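Local atomic coordinates of uncharacterized protein (Burkholderia xenovorans, PDB entry 5KAK), a protein that is of unknown function but belongs to the NipSnap family, with a ferredoxin-like alpha-beta fold of the dimeric alpha-beta barrel kind. Residues L18-G22 with P55-V59; R39-L45 with L113-W117. All coordinates share one frame; numbering follows the deposited sequence.

Contact 1 (L18-G22 with P55-V59); sequences LRPNG and PLNQV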
loop_
_atom_site.group_PDB
_atom_site.type_symbol
_atom_site.label_atom_id
_atom_site.label_comp_id
_atom_site.label_asym_id
_atom_site.label_seq_id
_atom_site.Cartn_x
_atom_site.Cartn_y
_atom_site.Cartn_z
ATOM N N LEU E 18 3.829 4.612 14.955
ATOM C CA LEU E 18 4.888 4.861 15.922
ATOM C C LEU E 18 6.035 3.877 15.747
ATOM O O LEU E 18 5.887 2.830 15.118
ATOM C CB LEU E 18 4.340 4.755 17.352
ATOM C CG LEU E 18 3.162 5.697 17.604
ATOM C CD1 LEU E 18 2.628 5.546 19.011
ATOM C CD2 LEU E 18 3.633 7.107 17.382
ATOM N N ARG E 19 7.180 4.223 16.355
ATOM C CA ARG E 19 8.294 3.300 16.522
ATOM C C ARG E 19 7.761 2.015 17.156
ATOM O O ARG E 19 6.816 2.068 17.954
ATOM C CB ARG E 19 9.364 3.972 17.397
ATOM C CG ARG E 19 10.491 3.087 17.879
ATOM C CD ARG E 19 11.417 3.875 18.791
ATOM N NE ARG E 19 10.902 4.009 20.156
ATOM C CZ ARG E 19 11.379 4.884 21.042
ATOM N NH1 ARG E 19 12.358 5.707 20.689
ATOM N NH2 ARG E 19 10.877 4.944 22.273
ATOM N N PRO E 20 8.300 0.842 16.820
ATOM C CA PRO E 20 7.785 -0.390 17.428
ATOM C C PRO E 20 7.773 -0.342 18.956
ATOM O O PRO E 20 8.752 0.057 19.605
ATOM C CB PRO E 20 8.738 -1.462 16.899
ATOM C CG PRO E 20 9.140 -0.931 15.532
ATOM C CD PRO E 20 9.266 0.563 15.737
ATOM N N ASN E 21 6.641 -0.753 19.528
ATOM C CA ASN E 21 6.390 -0.766 20.969
ATOM C C ASN E 21 6.446 0.627 21.580
ATOM O O ASN E 21 6.683 0.774 22.782
ATOM C CB ASN E 21 7.353 -1.716 21.688
ATOM C CG ASN E 21 7.225 -3.133 21.191
ATOM O OD1 ASN E 21 6.115 -3.654 21.078
ATOM N ND2 ASN E 21 8.350 -3.754 20.854
ATOM N N GLY E 22 6.216 1.653 20.763
ATOM C CA GLY E 22 6.185 3.019 21.252
ATOM C C GLY E 22 4.854 3.498 21.788
ATOM O O GLY E 22 4.815 4.574 22.391
ATOM N N PRO E 55 -2.965 -2.831 11.983
ATOM C CA PRO E 55 -1.638 -2.205 11.969
ATOM C C PRO E 55 -1.233 -1.887 13.400
ATOM O O PRO E 55 -1.901 -1.120 14.088
ATOM C CB PRO E 55 -1.852 -0.941 11.129
ATOM C CG PRO E 55 -3.304 -0.604 11.360
ATOM C CD PRO E 55 -4.024 -1.923 11.504
ATOM N N LEU E 56 -0.155 -2.511 13.861
ATOM C CA LEU E 56 0.259 -2.339 15.242
ATOM C C LEU E 56 1.150 -1.100 15.396
ATOM O O LEU E 56 1.608 -0.502 14.417
ATOM C CB LEU E 56 0.973 -3.606 15.709
ATOM C CG LEU E 56 0.050 -4.827 15.755
ATOM C CD1 LEU E 56 0.848 -6.111 15.919
ATOM C CD2 LEU E 56 -0.960 -4.646 16.897
ATOM N N ASN E 57 1.396 -0.716 16.650
ATOM C CA ASN E 57 2.168 0.492 16.964
ATOM C C ASN E 57 1.520 1.718 16.335
ATOM O O ASN E 57 2.188 2.560 15.735
ATOM C CB ASN E 57 3.623 0.364 16.508
ATOM C CG ASN E 57 4.262 -0.924 16.968
ATOM O OD1 ASN E 57 4.221 -1.264 18.151
ATOM N ND2 ASN E 57 4.850 -1.659 16.032
ATOM N N GLN E 58 0.205 1.811 16.453
ATOM C CA GLN E 58 -0.550 2.836 15.745
ATOM C C GLN E 58 -1.499 3.479 16.733
ATOM O O GLN E 58 -2.173 2.780 17.502
ATOM C CB GLN E 58 -1.327 2.258 14.545
ATOM C CG GLN E 58 -2.051 3.311 13.727
ATOM C CD GLN E 58 -2.844 2.718 12.570
ATOM O OE1 GLN E 58 -3.982 2.280 12.751
ATOM N NE2 GLN E 58 -2.259 2.742 11.369
ATOM N N VAL E 59 -1.543 4.802 16.728
ATOM C CA VAL E 59 -2.500 5.521 17.548
ATOM C C VAL E 59 -3.505 6.177 16.617
ATOM O O VAL E 59 -3.153 6.673 15.532
ATOM C CB VAL E 59 -1.837 6.544 18.500
ATOM C CG1 VAL E 59 -1.035 5.831 19.567
ATOM C CG2 VAL E 59 -0.951 7.483 17.753
#

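Contact 2 (R39-L45 with L113-W117); sequences RPVLGRL and LPPLW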
loop_
_atom_site.group_PDB
_atom_site.type_symbol
_atom_site.label_atom_id
_atom_site.label_comp_id
_atom_site.label_asym_id
_atom_site.label_seq_id
_atom_site.Cartn_x
_atom_site.Cartn_y
_atom_site.Cartn_z
ATOM N N ARG E 39 -6.520 18.812 24.813
ATOM C CA ARG E 39 -7.975 18.691 24.806
ATOM C C ARG E 39 -8.705 20.005 25.066
ATOM O O ARG E 39 -9.702 20.264 24.371
ATOM C CB ARG E 39 -8.421 17.622 25.811
ATOM C CG ARG E 39 -9.932 17.382 25.797
ATOM C CD ARG E 39 -10.289 16.027 26.369
ATOM N NE ARG E 39 -9.460 15.691 27.519
ATOM C CZ ARG E 39 -9.507 14.527 28.159
ATOM N NH1 ARG E 39 -10.355 13.588 27.768
ATOM N NH2 ARG E 39 -8.708 14.305 29.192
ATOM N N PRO E 40 -8.297 20.862 26.008
ATOM C CA PRO E 40 -9.060 22.107 26.197
ATOM C C PRO E 40 -9.026 23.016 24.983
ATOM O O PRO E 40 -9.983 23.768 24.758
ATOM C CB PRO E 40 -8.377 22.770 27.402
ATOM C CG PRO E 40 -7.560 21.686 28.047
ATOM C CD PRO E 40 -7.160 20.773 26.941
ATOM N N VAL E 41 -7.944 22.990 24.208
ATOM C CA VAL E 41 -7.830 23.868 23.048
ATOM C C VAL E 41 -8.664 23.334 21.888
ATOM O O VAL E 41 -9.465 24.061 21.272
ATOM C CB VAL E 41 -6.348 24.025 22.658
ATOM C CG1 VAL E 41 -6.193 24.968 21.486
ATOM C CG2 VAL E 41 -5.527 24.517 23.868
ATOM N N LEU E 42 -8.500 22.045 21.582
ATOM C CA LEU E 42 -9.198 21.483 20.430
ATOM C C LEU E 42 -10.684 21.306 20.720
ATOM O O LEU E 42 -11.526 21.580 19.857
ATOM C CB LEU E 42 -8.544 20.167 20.013
ATOM C CG LEU E 42 -7.131 20.368 19.455
ATOM C CD1 LEU E 42 -6.585 19.107 18.750
ATOM C CD2 LEU E 42 -7.076 21.593 18.533
ATOM N N GLY E 43 -11.034 20.840 21.912
ATOM C CA GLY E 43 -12.420 20.949 22.323
ATOM C C GLY E 43 -13.192 19.661 22.502
ATOM O O GLY E 43 -13.785 19.437 23.562
ATOM N N ARG E 44 -13.205 18.799 21.476
ATOM C CA ARG E 44 -14.166 17.696 21.400
ATOM C C ARG E 44 -13.456 16.403 21.007
ATOM O O ARG E 44 -13.477 15.997 19.843
ATOM C CB ARG E 44 -15.291 18.044 20.428
ATOM C CG ARG E 44 -16.049 19.323 20.815
ATOM C CD ARG E 44 -17.113 19.621 19.795
ATOM N NE ARG E 44 -18.023 20.684 20.200
ATOM C CZ ARG E 44 -17.875 21.957 19.868
ATOM N NH1 ARG E 44 -16.834 22.337 19.135
ATOM N NH2 ARG E 44 -18.775 22.849 20.263
ATOM N N LEU E 45 -12.846 15.746 21.990
ATOM C CA LEU E 45 -12.272 14.422 21.763
ATOM C C LEU E 45 -13.385 13.386 21.666
ATOM O O LEU E 45 -14.171 13.213 22.607
ATOM C CB LEU E 45 -11.287 14.062 22.879
ATOM C CG LEU E 45 -10.584 12.703 22.743
ATOM C CD1 LEU E 45 -9.844 12.585 21.407
ATOM C CD2 LEU E 45 -9.633 12.480 23.931
ATOM N N LEU E 113 -21.896 15.973 18.253
ATOM C CA LEU E 113 -20.567 16.292 18.757
ATOM C C LEU E 113 -20.508 16.108 20.272
ATOM O O LEU E 113 -21.497 16.375 20.969
ATOM C CB LEU E 113 -20.199 17.737 18.402
ATOM C CG LEU E 113 -19.629 18.022 17.011
ATOM C CD1 LEU E 113 -19.321 19.502 16.835
ATOM C CD2 LEU E 113 -18.391 17.201 16.790
ATOM N N PRO E 114 -19.380 15.646 20.811
ATOM C CA PRO E 114 -19.181 15.733 22.249
ATOM C C PRO E 114 -19.265 17.183 22.690
ATOM O O PRO E 114 -18.926 18.100 21.922
ATOM C CB PRO E 114 -17.765 15.167 22.445
ATOM C CG PRO E 114 -17.538 14.297 21.276
ATOM C CD PRO E 114 -18.256 14.974 20.139
ATOM N N PRO E 115 -19.739 17.432 23.901
ATOM C CA PRO E 115 -19.707 18.806 24.411
ATOM C C PRO E 115 -18.268 19.264 24.578
ATOM O O PRO E 115 -17.353 18.450 24.721
ATOM C CB PRO E 115 -20.430 18.704 25.758
ATOM C CG PRO E 115 -20.279 17.270 26.157
ATOM C CD PRO E 115 -20.293 16.485 24.882
ATOM N N LEU E 116 -18.072 20.581 24.520
ATOM C CA LEU E 116 -16.745 21.151 24.733
ATOM C C LEU E 116 -16.194 20.751 26.098
ATOM O O LEU E 116 -16.906 20.776 27.104
ATOM C CB LEU E 116 -16.791 22.677 24.618
ATOM C CG LEU E 116 -16.750 23.300 23.218
ATOM C CD1 LEU E 116 -16.939 24.806 23.299
ATOM C CD2 LEU E 116 -15.439 22.971 22.532
ATOM N N TRP E 117 -14.916 20.373 26.123
ATOM C CA TRP E 117 -14.243 20.035 27.372
ATOM C C TRP E 117 -14.129 21.279 28.241
ATOM O O TRP E 117 -13.752 22.347 27.755
ATOM C CB TRP E 117 -12.858 19.464 27.080
ATOM C CG TRP E 117 -12.090 18.961 28.275
ATOM C CD1 TRP E 117 -11.104 19.617 28.955
ATOM C CD2 TRP E 117 -12.224 17.679 28.899
ATOM N NE1 TRP E 117 -10.627 18.825 29.978
ATOM C CE2 TRP E 117 -11.294 17.627 29.955
ATOM C CE3 TRP E 117 -13.043 16.567 28.663
ATOM C CZ2 TRP E 117 -11.163 16.512 30.776
ATOM C CZ3 TRP E 117 -12.914 15.463 29.490
ATOM C CH2 TRP E 117 -11.982 15.446 30.533
HETATM O O HOH W 1 -12.697 23.100 25.217
#

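Contact 1 (L18-G22 with P55-V59)
The turn lies over one face of the Asn-57 carboxamide: Pro-20 CA and Asn-21 N stand above the same side of its plane. Asn-57 OD1 accepts the N-H of Asn-21 over 2.8 Å between OD1 and N. That donor is 65° out of the carbonyl plane, so the bond falls on no lone pair although it is fairly straight at the hydrogen (161°). Pro-20 CA sits over the face near the nitrogen end, 3.5 Å from Asn-57 ND2. A first torsion of -50° places CG of Asn-57 anti to its carbonyl carbon and so brings the carboxamide to the turn. Met-99 of the second subunit also packs on Asn-57. Asn-57 O accepts Leu-18 N at 2.7 Å, nearly in line with the carbonyl. Leu-18 CD1 meets Val-59 CG1 at 3.7 Å, the two side chains crossing at about a right angle, and both also pack on Phe-26 of helix 23-42. The turn from Arg-19 to Gly-22 is of type II, closed by Gly-22 N on Arg-19 O. Gln-93 of the second subunit bonds both Pro-20 O and Asn-21 ND2. One asparagine thus ties the strand end by its backbone and the following turn by its side chain, which probably helps to hold the turn in the shape that Gln-93 of the second subunit binds.

Contact 2 (R39-L45 with L113-W117)
Arg-39, in one of its two modelled conformers, lays its guanidinium flat on the indole of Trp-117, the planes 1° apart and Arg-39 CZ 3.6 Å from the centroid of the six-membered ring, a cation-pi stack over the face. In this conformer the arginine chain leaves with CG anti to its own N and then bends at chi3 (39°), so that CG and CD run across the ring before the charged end settles; CD adds a CH-pi contact to the same face. Trp-117 likewise has CG anti to its backbone N (chi1 -175°), which swings the indole back over the helix end. Two outside bonds may help to steady the stack: Arg-39 NH1 reaches Phe-109 O of the third subunit, and Trp-117 NE1 reaches Glu-122.

Arg-44 is built differently, extended from CG to NE. Leu-116 CD2 packs over the centre of its guanidinium, 3.7 Å above the plane, while Leu-113 CD1 lies on the opposite face at the NE end, 3.8 Å from Arg-44 NE. Pro-114 O is at the edge, near the plane, and receives a weak, bent bond from Arg-44 NE (3.2 Å). The stronger polar partner is Glu-66, which forms a salt bridge with NH2.

Between the two arginines the backbones join directly, Trp-117 N giving a hydrogen bond of 3.0 Å to Gly-43 O. Leu-116 CD2 packs 3.6 Å from Gly-43 CA. A water donates to both Pro-40 O and Trp-117 O. The arrangement is a helix C-terminus ended by a glycine of positive phi, over which a C-terminal segment in polyproline II conformation returns to pack against the alpha-beta fold.

Contacts 1 and 2 flank the same helix, 23-42: the turn of 18-22 leads into its start, and 39-45 carries its end and the passage to strand 45-51. Their centres are 25 Å apart, on opposite sides of the chain's centre, and their nearest atoms are about 10 Å apart, so neither touches the other. Along the sequence their segments alternate, since 55-59 follows 39-45 and precedes 113-117. Contact 1 ties the strand-to-helix turn to the residues that lead into strand 58-65, whereas contact 2 brings the C-terminal segment onto the far end of the helix. Both reach the third subunit, and contact 1 also meets the second. Neither can yet be related to an active site.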